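Local coordinates for extracellular solute-binding protein, family 1 (Trichodesmium erythraeum IMS101, PDB 6G7N), which binds ferric iron and probably delivers it to an ABC transporter, acting as the extracytoplasmic solute-binding component of the uptake system, at residues Leu63-Glu68 with Lys301-Ala306; Thr119-Ala124 with Glu151-Ser156; Asn139-Ser144 with Ser196-Arg201; Phe220-Asn223 with Gly228-Val231. All blocks are in the same frame, centred on the assembly; numbering follows the deposited sequence.

Interaction 1 (Leu63-Glu68 with Lys301-Ala306); sequences LWRAQE and KLNADA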
loop_
_atom_site.group_PDB
_atom_site.type_symbol
_atom_site.label_atom_id
_atom_site.label_comp_id
_atom_site.label_asym_id
_atom_site.label_seq_id
_atom_site.Cartn_x
_atom_site.Cartn_y
_atom_site.Cartn_z
ATOM N N LEU A 63 7.037 -3.092 6.275
ATOM C CA LEU A 63 6.938 -4.302 7.087
ATOM C C LEU A 63 8.225 -5.123 6.987
ATOM O O LEU A 63 8.696 -5.665 7.985
ATOM C CB LEU A 63 5.698 -5.099 6.688
ATOM C CG LEU A 63 4.399 -4.405 7.105
ATOM C CD1 LEU A 63 3.211 -4.971 6.338
ATOM C CD2 LEU A 63 4.150 -4.514 8.596
ATOM N N TRP A 64 8.797 -5.174 5.802
ATOM C CA TRP A 64 10.081 -5.829 5.606
ATOM C C TRP A 64 11.234 -5.162 6.465
ATOM O O TRP A 64 12.053 -5.818 7.103
ATOM C CB TRP A 64 10.467 -5.849 4.130
ATOM C CG TRP A 64 11.788 -6.504 3.858
ATOM C CD1 TRP A 64 13.010 -5.888 3.830
ATOM C CD2 TRP A 64 12.023 -7.876 3.551
ATOM N NE1 TRP A 64 13.976 -6.791 3.539
ATOM C CE2 TRP A 64 13.414 -8.024 3.361
ATOM C CE3 TRP A 64 11.202 -8.993 3.411
ATOM C CZ2 TRP A 64 13.995 -9.244 3.051
ATOM C CZ3 TRP A 64 11.786 -10.203 3.071
ATOM C CH2 TRP A 64 13.161 -10.310 2.895
ATOM N N ARG A 65 11.200 -3.833 6.427
ATOM C CA ARG A 65 12.177 -3.094 7.291
ATOM C C ARG A 65 11.988 -3.424 8.780
ATOM O O ARG A 65 12.965 -3.599 9.514
ATOM C CB ARG A 65 12.021 -1.596 7.060
ATOM C CG ARG A 65 12.541 -1.106 5.709
ATOM C CD ARG A 65 12.259 0.365 5.402
ATOM N NE ARG A 65 12.777 0.788 4.085
ATOM C CZ ARG A 65 12.501 1.954 3.491
ATOM N NH1 ARG A 65 11.679 2.841 4.064
ATOM N NH2 ARG A 65 13.054 2.249 2.310
ATOM N N ALA A 66 10.743 -3.578 9.221
ATOM C CA ALA A 66 10.470 -3.994 10.609
ATOM C C ALA A 66 11.041 -5.376 10.874
ATOM O O ALA A 66 11.674 -5.625 11.903
ATOM C CB ALA A 66 8.977 -3.925 10.904
ATOM N N GLN A 67 10.809 -6.284 9.927
ATOM C CA GLN A 67 11.336 -7.636 10.064
ATOM C C GLN A 67 12.870 -7.638 10.172
ATOM O O GLN A 67 13.445 -8.325 11.018
ATOM C CB GLN A 67 10.799 -8.523 8.938
ATOM C CG GLN A 67 11.788 -9.188 8.078
ATOM C CD GLN A 67 11.178 -9.975 6.957
ATOM O OE1 GLN A 67 10.054 -9.793 6.537
ATOM N NE2 GLN A 67 11.962 -10.852 6.431
ATOM N N GLU A 68 13.500 -6.861 9.310
ATOM C CA GLU A 68 14.982 -6.777 9.340
ATOM C C GLU A 68 15.548 -6.110 10.614
ATOM O O GLU A 68 16.662 -6.423 11.045
ATOM C CB GLU A 68 15.507 -6.078 8.095
ATOM C CG GLU A 68 15.228 -6.846 6.806
ATOM C CD GLU A 68 15.847 -8.234 6.736
ATOM O OE1 GLU A 68 17.081 -8.316 6.592
ATOM O OE2 GLU A 68 15.095 -9.245 6.784
ATOM N N LYS A 301 12.466 -6.950 -0.026
ATOM C CA LYS A 301 13.768 -7.569 -0.417
ATOM C C LYS A 301 14.583 -6.760 -1.443
ATOM O O LYS A 301 15.823 -6.648 -1.341
ATOM C CB LYS A 301 13.525 -8.975 -0.943
ATOM C CG LYS A 301 14.763 -9.778 -1.130
ATOM C CD LYS A 301 14.455 -11.234 -1.374
ATOM C CE LYS A 301 15.751 -12.031 -1.428
ATOM N NZ LYS A 301 15.555 -13.499 -1.219
ATOM N N LEU A 302 13.862 -6.164 -2.399
ATOM C CA LEU A 302 14.527 -5.390 -3.453
ATOM C C LEU A 302 14.402 -3.882 -3.273
ATOM O O LEU A 302 14.693 -3.124 -4.196
ATOM C CB LEU A 302 14.008 -5.806 -4.811
ATOM C CG LEU A 302 14.515 -7.172 -5.215
ATOM C CD1 LEU A 302 13.735 -7.677 -6.398
ATOM C CD2 LEU A 302 16.010 -7.093 -5.535
ATOM N N ASN A 303 14.031 -3.440 -2.082
ATOM C CA ASN A 303 13.917 -2.010 -1.812
ATOM C C ASN A 303 15.245 -1.275 -2.045
ATOM O O ASN A 303 15.265 -0.218 -2.666
ATOM C CB ASN A 303 13.425 -1.794 -0.388
ATOM C CG ASN A 303 13.360 -0.323 -0.017
ATOM O OD1 ASN A 303 14.302 0.225 0.532
ATOM N ND2 ASN A 303 12.265 0.319 -0.365
ATOM N N ALA A 304 16.353 -1.828 -1.538
ATOM C CA ALA A 304 17.652 -1.161 -1.722
ATOM C C ALA A 304 18.015 -1.055 -3.197
ATOM O O ALA A 304 18.546 -0.021 -3.647
ATOM C CB ALA A 304 18.747 -1.892 -0.957
ATOM N N ASP A 305 17.716 -2.089 -3.976
ATOM C CA ASP A 305 17.980 -2.067 -5.416
ATOM C C ASP A 305 17.124 -1.014 -6.114
ATOM O O ASP A 305 17.584 -0.336 -7.029
ATOM C CB ASP A 305 17.742 -3.454 -6.043
ATOM C CG ASP A 305 18.888 -4.479 -5.778
ATOM O OD1 ASP A 305 19.906 -4.139 -5.171
ATOM O OD2 ASP A 305 18.775 -5.636 -6.244
ATOM N N ALA A 306 15.881 -0.856 -5.681
ATOM C CA ALA A 306 15.015 0.177 -6.208
ATOM C C ALA A 306 15.564 1.574 -5.976
ATOM O O ALA A 306 15.610 2.414 -6.878
ATOM C CB ALA A 306 13.595 0.046 -5.659
#
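Trp64, on the helix 60-68, and Lys301, where one helix breaks and the next begins, bring the two backbones closest, with Trp64 CA and Lys301 CA 7.3 Å apart. Helix 297-301 ends there, and Leu302, whose backbone leaves helical angles, is the N-cap residue of helix 303-312. The indole of Trp64, in the conformer described, has its CG turned away from the backbone N (chi1 180°), which carries it toward this junction with a broad face offered to it. The backbone N of Lys301 lies over the centre of that face, 3.7 Å from Trp64 CE2, and Lys301 CB makes a CH-pi contact with the six-membered ring, 4.3 Å from its centroid. The extended lysine chain then leads its charge away from the indole. In this periplasmic-binding-protein fold the contact joins a helix packed on strand 54-58 to the C-terminal helical region, across 232 intervening residues. Arg65, likewise in the conformer described, with a chain long enough to span the gap, sends NH2 to Asn303 OD1 at 3.0 Å; the oxygen lies near the guanidinium plane, while the amide stands perpendicular to it. Asn303 suits this place because its other amide atom, ND2, donates to Gln143 of helix 140-167. Replacing Asn303 with an alanine is likely to cost Arg65 NH2 this acceptor and Gln143 the amide that donates to it.

Interaction 2 (Thr119-Ala124 with Glu151-Ser156); sequences TYEDLA and EIHGMS
Glu121 OE2 is gripped by two donors, His153 NE2 from the helix 140-167 and the guanidinium of Arg227, a salt-bridge partner. The histidine bond is short and nearly straight: NE2 lies 2.7 Å from OE2, with an N-H...O angle of 169°. The imidazole N-H lies at the ring edge, so His153 can donate in plane to the oxygen, which accepts through its anti lone pair, the one turned away from OE1. Carboxylate and ring planes are 69° apart. A bend at chi2 (77°) folds the glutamate chain and brings CG within 3.5 Å of His153 NE2. This surface contact ties the 3-10 turn 121-124, in the loop between strands 96-108 and 132-133, to the long helix 140-167. The turn opens with an ST motif, in which Thr119 OG1 accepts from Asp122 N at 3.0 Å; threonine fits because its hydroxyl can reach forward to the N-H three residues on. Glutamate suits the contact, having two oxygens to share: OE1 takes a bond from Asn223 ND2, so the carboxylate is held at both ends. The neighbouring arginine would probably favour the charged form of Glu121. Ile152 CG2 lies over one face of the imidazole, 3.6 Å above its plane.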
loop_
_atom_site.group_PDB
_atom_site.type_symbol
_atom_site.label_atom_id
_atom_site.label_comp_id
_atom_site.label_asym_id
_atom_site.label_seq_id
_atom_site.Cartn_x
_atom_site.Cartn_y
_atom_site.Cartn_z
ATOM N N THR A 119 0.136 -1.516 -19.865
ATOM C CA THR A 119 1.041 -2.031 -18.862
ATOM C C THR A 119 1.870 -0.917 -18.213
ATOM O O THR A 119 2.005 0.184 -18.744
ATOM C CB THR A 119 2.023 -3.032 -19.488
ATOM O OG1 THR A 119 2.781 -2.319 -20.450
ATOM C CG2 THR A 119 1.280 -4.211 -20.159
ATOM N N TYR A 120 2.515 -1.245 -17.088
ATOM C CA TYR A 120 3.523 -0.373 -16.521
ATOM C C TYR A 120 4.668 -0.188 -17.520
ATOM O O TYR A 120 5.218 0.910 -17.664
ATOM C CB TYR A 120 4.106 -0.935 -15.208
ATOM C CG TYR A 120 3.073 -1.129 -14.109
ATOM C CD1 TYR A 120 2.515 -0.057 -13.441
ATOM C CD2 TYR A 120 2.646 -2.406 -13.764
ATOM C CE1 TYR A 120 1.558 -0.229 -12.435
ATOM C CE2 TYR A 120 1.691 -2.598 -12.790
ATOM C CZ TYR A 120 1.132 -1.520 -12.136
ATOM O OH TYR A 120 0.142 -1.747 -11.194
ATOM N N GLU A 121 5.047 -1.261 -18.219
ATOM C CA GLU A 121 6.171 -1.234 -19.136
ATOM C C GLU A 121 5.958 -0.221 -20.243
ATOM O O GLU A 121 6.897 0.465 -20.661
ATOM C CB GLU A 121 6.421 -2.643 -19.701
ATOM C CG GLU A 121 7.021 -3.614 -18.663
ATOM C CD GLU A 121 6.058 -4.190 -17.609
ATOM O OE1 GLU A 121 4.829 -4.029 -17.706
ATOM O OE2 GLU A 121 6.604 -4.820 -16.667
ATOM N N ASP A 122 4.725 -0.111 -20.731
ATOM C CA ASP A 122 4.378 0.794 -21.827
ATOM C C ASP A 122 4.598 2.254 -21.472
ATOM O O ASP A 122 4.736 3.109 -22.361
ATOM C CB ASP A 122 2.908 0.550 -22.225
ATOM C CG ASP A 122 2.320 1.620 -23.136
ATOM O OD1 ASP A 122 2.489 1.433 -24.324
ATOM O OD2 ASP A 122 1.575 2.555 -22.702
ATOM N N LEU A 123 4.657 2.578 -20.173
ATOM C CA LEU A 123 4.845 3.964 -19.749
ATOM C C LEU A 123 6.223 4.529 -20.076
ATOM O O LEU A 123 6.409 5.748 -20.004
ATOM C CB LEU A 123 4.568 4.108 -18.250
ATOM C CG LEU A 123 3.166 3.648 -17.851
ATOM C CD1 LEU A 123 2.995 3.801 -16.352
ATOM C CD2 LEU A 123 2.118 4.438 -18.625
ATOM N N ALA A 124 7.164 3.673 -20.485
ATOM C CA ALA A 124 8.475 4.142 -20.944
ATOM C C ALA A 124 8.518 4.484 -22.420
ATOM O O ALA A 124 9.554 4.951 -22.889
ATOM C CB ALA A 124 9.540 3.078 -20.620
ATOM N N GLU A 151 12.428 -7.191 -9.886
ATOM C CA GLU A 151 12.206 -8.631 -9.725
ATOM C C GLU A 151 11.852 -9.288 -11.058
ATOM O O GLU A 151 12.363 -10.356 -11.376
ATOM C CB GLU A 151 11.131 -8.868 -8.696
ATOM C CG GLU A 151 10.712 -10.319 -8.501
ATOM C CD GLU A 151 11.665 -11.211 -7.756
ATOM O OE1 GLU A 151 12.738 -10.739 -7.334
ATOM O OE2 GLU A 151 11.318 -12.403 -7.559
ATOM N N ILE A 152 10.945 -8.674 -11.825
ATOM C CA ILE A 152 10.559 -9.249 -13.112
ATOM C C ILE A 152 11.700 -9.176 -14.130
ATOM O O ILE A 152 12.091 -10.184 -14.717
ATOM C CB ILE A 152 9.310 -8.569 -13.707
ATOM C CG1 ILE A 152 8.056 -8.735 -12.825
ATOM C CG2 ILE A 152 9.053 -9.049 -15.107
ATOM C CD1 ILE A 152 7.535 -10.127 -12.685
ATOM N N HIS A 153 12.240 -7.982 -14.324
ATOM C CA HIS A 153 13.053 -7.705 -15.504
ATOM C C HIS A 153 14.542 -7.817 -15.288
ATOM O O HIS A 153 15.263 -7.907 -16.279
ATOM C CB HIS A 153 12.708 -6.304 -16.023
ATOM C CG HIS A 153 11.295 -6.176 -16.479
ATOM N ND1 HIS A 153 10.808 -6.856 -17.576
ATOM C CD2 HIS A 153 10.266 -5.471 -15.967
ATOM C CE1 HIS A 153 9.525 -6.550 -17.722
ATOM N NE2 HIS A 153 9.176 -5.694 -16.777
ATOM N N GLY A 154 14.997 -7.810 -14.037
ATOM C CA GLY A 154 16.399 -7.675 -13.716
ATOM C C GLY A 154 16.853 -6.236 -13.798
ATOM O O GLY A 154 16.186 -5.373 -14.383
ATOM N N MET A 155 18.018 -5.946 -13.218
ATOM C CA MET A 155 18.455 -4.553 -13.120
ATOM C C MET A 155 18.688 -3.885 -14.470
ATOM O O MET A 155 18.314 -2.726 -14.654
ATOM C CB MET A 155 19.720 -4.422 -12.255
ATOM C CG MET A 155 19.465 -4.553 -10.761
ATOM S SD MET A 155 18.571 -3.171 -10.011
ATOM C CE MET A 155 19.800 -1.885 -9.765
ATOM N N SER A 156 19.313 -4.584 -15.415
ATOM C CA SER A 156 19.595 -3.973 -16.723
ATOM C C SER A 156 18.349 -3.563 -17.466
ATOM O O SER A 156 18.207 -2.390 -17.859
ATOM C CB SER A 156 20.440 -4.902 -17.596
ATOM O OG SER A 156 20.804 -4.271 -18.814
#

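Interaction 3 (Asn139-Ser144 with Ser196-Arg201); sequences NIYNQS and SYYLAR. With FE (Fe (III) ion), chain E; DAL (D-alanine), chain C.
Tyr141 and Tyr198 both turn CG anti to their carbonyl carbons (chi1 -45° and -69°), whereas Tyr197 holds its ring between backbone N and carbonyl carbon (chi1 59°), and these choices bring three phenol oxygens to one ferric ion. The result is the tyrosine-rich iron site of a ferric-ion-binding protein of the periplasmic-binding-protein fold, set between the starts of helices 140-167 and 196-204. The bonds are 1.9 Å from Tyr141 OH to the iron and 2.0 Å from each of Tyr197 OH and Tyr198 OH. Tyrosine suits the place because a phenolate is a hard anionic oxygen ligand for iron(III), and the metal would be expected to stabilise the deprotonated form. The backbones stay far apart, with Tyr141 CA and Ser196 CA 11.6 Å from each other, so the long phenol arms span the gap. Tyr141 and Tyr198 approach from opposite directions; Tyr197 crosses Tyr141 at about a right angle. Tyr141 OH and Tyr197 OH are only 3.0 Å apart, a closeness set by their shared metal rather than by hydrogen bonding. In the second shell, Asn195 ND2 donates to Tyr197 OH. Tyr197 CE1 lies over one face of the Tyr198 ring, toward its rim. D-alanine chelates the iron through its amino and carboxylate groups, and is itself bonded to Tyr11 and Arg101. Two further atoms, from neither the two segments nor the D-alanine, also bind the iron, and D-glutamic acid occupies the same pocket. The amino nitrogen of the D-alanine reaches the metal at 2.2 Å and its carboxylate O at 2.1 Å.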
loop_
_atom_site.group_PDB
_atom_site.type_symbol
_atom_site.label_atom_id
_atom_site.label_comp_id
_atom_site.label_asym_id
_atom_site.label_seq_id
_atom_site.Cartn_x
_atom_site.Cartn_y
_atom_site.Cartn_z
ATOM N N ASN A 139 9.447 8.093 -1.855
ATOM C CA ASN A 139 8.194 7.492 -1.434
ATOM C C ASN A 139 8.229 5.958 -1.537
ATOM O O ASN A 139 8.605 5.395 -2.561
ATOM C CB ASN A 139 7.084 8.058 -2.302
ATOM C CG ASN A 139 5.792 7.294 -2.142
ATOM O OD1 ASN A 139 5.407 6.512 -3.016
ATOM N ND2 ASN A 139 5.109 7.503 -1.025
ATOM N N ILE A 140 7.807 5.300 -0.454
ATOM C CA ILE A 140 7.838 3.842 -0.383
ATOM C C ILE A 140 6.956 3.172 -1.438
ATOM O O ILE A 140 7.312 2.105 -1.919
ATOM C CB ILE A 140 7.495 3.357 1.065
ATOM C CG1 ILE A 140 7.808 1.870 1.257
ATOM C CG2 ILE A 140 6.021 3.594 1.396
ATOM C CD1 ILE A 140 9.268 1.525 1.279
ATOM N N TYR A 141 5.819 3.781 -1.801
ATOM C CA TYR A 141 4.961 3.154 -2.796
ATOM C C TYR A 141 5.696 2.984 -4.128
ATOM O O TYR A 141 5.590 1.957 -4.804
ATOM C CB TYR A 141 3.673 3.925 -3.035
ATOM C CG TYR A 141 2.930 4.417 -1.809
ATOM C CD1 TYR A 141 2.842 3.633 -0.650
ATOM C CD2 TYR A 141 2.275 5.631 -1.812
ATOM C CE1 TYR A 141 2.155 4.083 0.461
ATOM C CE2 TYR A 141 1.556 6.090 -0.703
ATOM C CZ TYR A 141 1.477 5.310 0.428
ATOM O OH TYR A 141 0.809 5.761 1.526
ATOM N N ASN A 142 6.412 4.043 -4.515
ATOM C CA ASN A 142 7.199 4.016 -5.734
ATOM C C ASN A 142 8.371 3.040 -5.621
ATOM O O ASN A 142 8.679 2.329 -6.581
ATOM C CB ASN A 142 7.759 5.410 -6.024
ATOM C CG ASN A 142 6.737 6.358 -6.594
ATOM O OD1 ASN A 142 5.696 5.941 -7.128
ATOM N ND2 ASN A 142 7.053 7.670 -6.547
ATOM N N GLN A 143 9.054 3.041 -4.483
ATOM C CA GLN A 143 10.148 2.103 -4.284
ATOM C C GLN A 143 9.649 0.657 -4.447
ATOM O O GLN A 143 10.295 -0.168 -5.094
ATOM C CB GLN A 143 10.800 2.313 -2.927
ATOM C CG GLN A 143 11.525 3.639 -2.817
ATOM C CD GLN A 143 11.946 3.994 -1.416
ATOM O OE1 GLN A 143 11.788 3.214 -0.487
ATOM N NE2 GLN A 143 12.462 5.197 -1.252
ATOM N N SER A 144 8.466 0.362 -3.889
ATOM C CA SER A 144 7.932 -0.980 -3.979
ATOM C C SER A 144 7.530 -1.365 -5.406
ATOM O O SER A 144 7.743 -2.497 -5.832
ATOM C CB SER A 144 6.764 -1.155 -2.991
ATOM O OG SER A 144 7.311 -1.215 -1.674
ATOM N N SER A 196 -4.850 3.536 -5.520
ATOM C CA SER A 196 -6.275 3.501 -5.800
ATOM C C SER A 196 -7.117 4.298 -4.797
ATOM O O SER A 196 -8.056 5.017 -5.188
ATOM C CB SER A 196 -6.705 2.012 -5.808
ATOM O OG SER A 196 -6.285 1.311 -4.628
ATOM N N TYR A 197 -6.807 4.147 -3.509
ATOM C CA TYR A 197 -7.620 4.745 -2.473
ATOM C C TYR A 197 -7.587 6.264 -2.483
ATOM O O TYR A 197 -8.486 6.886 -1.908
ATOM C CB TYR A 197 -7.260 4.169 -1.083
ATOM C CG TYR A 197 -5.836 4.375 -0.673
ATOM C CD1 TYR A 197 -5.405 5.532 -0.056
ATOM C CD2 TYR A 197 -4.882 3.391 -0.904
ATOM C CE1 TYR A 197 -4.074 5.698 0.317
ATOM C CE2 TYR A 197 -3.548 3.553 -0.546
ATOM C CZ TYR A 197 -3.116 4.725 0.029
ATOM O OH TYR A 197 -1.793 4.913 0.316
ATOM N N TYR A 198 -6.585 6.886 -3.104
ATOM C CA TYR A 198 -6.550 8.349 -3.149
ATOM C C TYR A 198 -7.612 8.901 -4.101
ATOM O O TYR A 198 -8.146 9.992 -3.864
ATOM C CB TYR A 198 -5.155 8.888 -3.506
ATOM C CG TYR A 198 -4.127 8.661 -2.434
ATOM C CD1 TYR A 198 -4.226 9.272 -1.192
ATOM C CD2 TYR A 198 -3.059 7.798 -2.644
ATOM C CE1 TYR A 198 -3.284 9.051 -0.217
ATOM C CE2 TYR A 198 -2.119 7.566 -1.658
ATOM C CZ TYR A 198 -2.239 8.181 -0.439
ATOM O OH TYR A 198 -1.321 7.932 0.555
ATOM N N LEU A 199 -7.911 8.191 -5.188
ATOM C CA LEU A 199 -8.994 8.635 -6.050
ATOM C C LEU A 199 -10.341 8.422 -5.359
ATOM O O LEU A 199 -11.214 9.307 -5.393
ATOM C CB LEU A 199 -8.949 7.942 -7.408
ATOM C CG LEU A 199 -9.990 8.407 -8.405
ATOM C CD1 LEU A 199 -9.881 9.902 -8.742
ATOM C CD2 LEU A 199 -9.899 7.589 -9.684
ATOM N N ALA A 200 -10.503 7.256 -4.728
ATOM C CA ALA A 200 -11.700 7.000 -3.937
ATOM C C ALA A 200 -11.956 8.050 -2.863
ATOM O O ALA A 200 -13.098 8.456 -2.610
ATOM C CB ALA A 200 -11.639 5.612 -3.362
ATOM N N ARG A 201 -10.879 8.480 -2.206
ATOM C CA ARG A 201 -10.982 9.490 -1.164
ATOM C C ARG A 201 -11.584 10.796 -1.718
ATOM O O ARG A 201 -12.463 11.399 -1.079
ATOM C CB ARG A 201 -9.619 9.746 -0.569
ATOM C CG ARG A 201 -9.635 10.637 0.629
ATOM C CD ARG A 201 -8.228 10.874 1.151
ATOM N NE ARG A 201 -7.565 9.662 1.658
ATOM C CZ ARG A 201 -6.337 9.669 2.158
ATOM N NH1 ARG A 201 -5.623 10.795 2.148
ATOM N NH2 ARG A 201 -5.793 8.568 2.653
HETATM FE FE FE E . -1.077 6.258 1.605
HETATM N N DAL C . -0.616 7.358 3.482
HETATM C CA DAL C . -1.618 6.934 4.517
HETATM C CB DAL C . -0.992 6.956 5.902
HETATM C C DAL C . -2.247 5.613 4.220
HETATM O O DAL C . -1.981 5.114 3.108
HETATM O OXT DAL C . -2.996 5.101 5.097
#

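Interaction 4 (Phe220-Asn223 with Gly228-Val231); sequences FFPN and GTHV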
loop_
_atom_site.group_PDB
_atom_site.type_symbol
_atom_site.label_atom_id
_atom_site.label_comp_id
_atom_site.label_asym_id
_atom_site.label_seq_id
_atom_site.Cartn_x
_atom_site.Cartn_y
_atom_site.Cartn_z
ATOM N N PHE A 220 -7.009 3.137 -14.103
ATOM C CA PHE A 220 -6.738 2.007 -14.982
ATOM C C PHE A 220 -5.830 1.015 -14.242
ATOM O O PHE A 220 -4.753 1.384 -13.777
ATOM C CB PHE A 220 -6.070 2.491 -16.272
ATOM C CG PHE A 220 -5.856 1.430 -17.308
ATOM C CD1 PHE A 220 -6.849 1.112 -18.223
ATOM C CD2 PHE A 220 -4.678 0.705 -17.334
ATOM C CE1 PHE A 220 -6.643 0.147 -19.187
ATOM C CE2 PHE A 220 -4.479 -0.276 -18.287
ATOM C CZ PHE A 220 -5.461 -0.559 -19.204
ATOM N N PHE A 221 -6.266 -0.243 -14.188
ATOM C CA PHE A 221 -5.524 -1.320 -13.523
ATOM C C PHE A 221 -4.599 -1.966 -14.554
ATOM O O PHE A 221 -5.077 -2.629 -15.464
ATOM C CB PHE A 221 -6.515 -2.352 -12.965
ATOM C CG PHE A 221 -7.466 -1.770 -11.945
ATOM C CD1 PHE A 221 -7.028 -1.391 -10.695
ATOM C CD2 PHE A 221 -8.804 -1.586 -12.241
ATOM C CE1 PHE A 221 -7.857 -0.851 -9.734
ATOM C CE2 PHE A 221 -9.660 -1.033 -11.291
ATOM C CZ PHE A 221 -9.190 -0.669 -10.036
ATOM N N PRO A 222 -3.256 -1.794 -14.440
ATOM C CA PRO A 222 -2.418 -2.222 -15.531
ATOM C C PRO A 222 -2.134 -3.725 -15.541
ATOM O O PRO A 222 -2.322 -4.443 -14.545
ATOM C CB PRO A 222 -1.116 -1.427 -15.304
ATOM C CG PRO A 222 -1.503 -0.290 -14.418
ATOM C CD PRO A 222 -2.520 -0.918 -13.520
ATOM N N ASN A 223 -1.664 -4.175 -16.703
ATOM C CA ASN A 223 -1.149 -5.531 -16.911
ATOM C C ASN A 223 -2.236 -6.616 -16.761
ATOM O O ASN A 223 -1.933 -7.779 -16.472
ATOM C CB ASN A 223 0.095 -5.867 -16.056
ATOM C CG ASN A 223 1.302 -4.978 -16.361
ATOM O OD1 ASN A 223 1.226 -3.758 -16.276
ATOM N ND2 ASN A 223 2.445 -5.598 -16.734
ATOM N N GLY A 228 -0.942 -9.137 -14.156
ATOM C CA GLY A 228 -1.835 -8.507 -13.230
ATOM C C GLY A 228 -1.281 -7.237 -12.616
ATOM O O GLY A 228 -0.115 -6.886 -12.785
ATOM N N THR A 229 -2.135 -6.533 -11.877
ATOM C CA THR A 229 -1.827 -5.256 -11.297
ATOM C C THR A 229 -0.974 -5.411 -10.028
ATOM O O THR A 229 -1.152 -6.363 -9.262
ATOM C CB THR A 229 -3.148 -4.516 -10.994
ATOM O OG1 THR A 229 -3.849 -4.307 -12.215
ATOM C CG2 THR A 229 -2.979 -3.213 -10.269
ATOM N N HIS A 230 -0.088 -4.434 -9.803
ATOM C CA HIS A 230 0.723 -4.348 -8.573
ATOM C C HIS A 230 -0.174 -3.949 -7.401
ATOM O O HIS A 230 -0.758 -2.843 -7.404
ATOM C CB HIS A 230 1.816 -3.321 -8.791
ATOM C CG HIS A 230 2.649 -3.036 -7.586
ATOM N ND1 HIS A 230 3.786 -3.732 -7.270
ATOM C CD2 HIS A 230 2.525 -2.081 -6.625
ATOM C CE1 HIS A 230 4.321 -3.195 -6.179
ATOM N NE2 HIS A 230 3.587 -2.186 -5.764
ATOM N N VAL A 231 -0.278 -4.856 -6.434
ATOM C CA VAL A 231 -0.999 -4.617 -5.207
ATOM C C VAL A 231 -0.041 -4.589 -4.039
ATOM O O VAL A 231 1.020 -5.221 -4.029
ATOM C CB VAL A 231 -2.167 -5.609 -5.003
ATOM C CG1 VAL A 231 -3.199 -5.416 -6.112
ATOM C CG2 VAL A 231 -1.721 -7.052 -4.918
#
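Thr229 OG1 donates to the carbonyl O of Pro222 at 2.8 Å, lying in the carbonyl plane on a lone pair. Next to it, with Asn223 after Pro222 and Gly228 before Thr229, Gly228 N donates to Asn223 O at 2.9 Å, from above the carbonyl plane. Both bonds close the short loop that leads from strand 217-220 to strand 231-239, and all five touching residues are buried. The threonine hydroxyl is placed with OG1 anti to the carbonyl carbon (chi1 -62°), where it also meets Phe221 CB at 3.4 Å, while its CG2 rests against Pro222 CD. Proline has no N-H to place, and its buried carbonyl is met by the threonine hydroxyl. Gly228 suits its backbone angles (phi 104°), at which a CB would press against the preceding carbonyl O. The amide of Asn223 is used outward, OD1 accepting from Tyr120 N, while backbone bonds link Thr229 to Lys290 and Asp292. A valine in place of Thr229 would probably leave the buried Pro222 O without its hydroxyl donor. The chemistry implies a turn held by one side-chain and one backbone donor, each meeting a carbonyl shielded from solvent.

How the interactions relate
Interaction 3 holds the iron and D-alanine; interaction 4 is nearest to it, 13 Å away between centres, with interactions 1 and 2 at 18 and 19 Å. Helix 140-167 carries segments of interactions 2 and 3 and is touched by the other two: Gln143 meets interaction 1, where Asn303 ND2 lies 2.9 Å from Gln143 OE1, and Ser144 O packs on His230 CE1 of interaction 4 at 3.5 Å. The side chain of Arg65 is about 11 Å from the bound D-glutamic acid. Interactions 2 and 4, with centres 13 Å apart, are joined through Asn223, whose OD1 lies 2.9 Å from Tyr120 N. Along the chain, interactions 2, 3 and 4 all fall inside the loop closed by interaction 1.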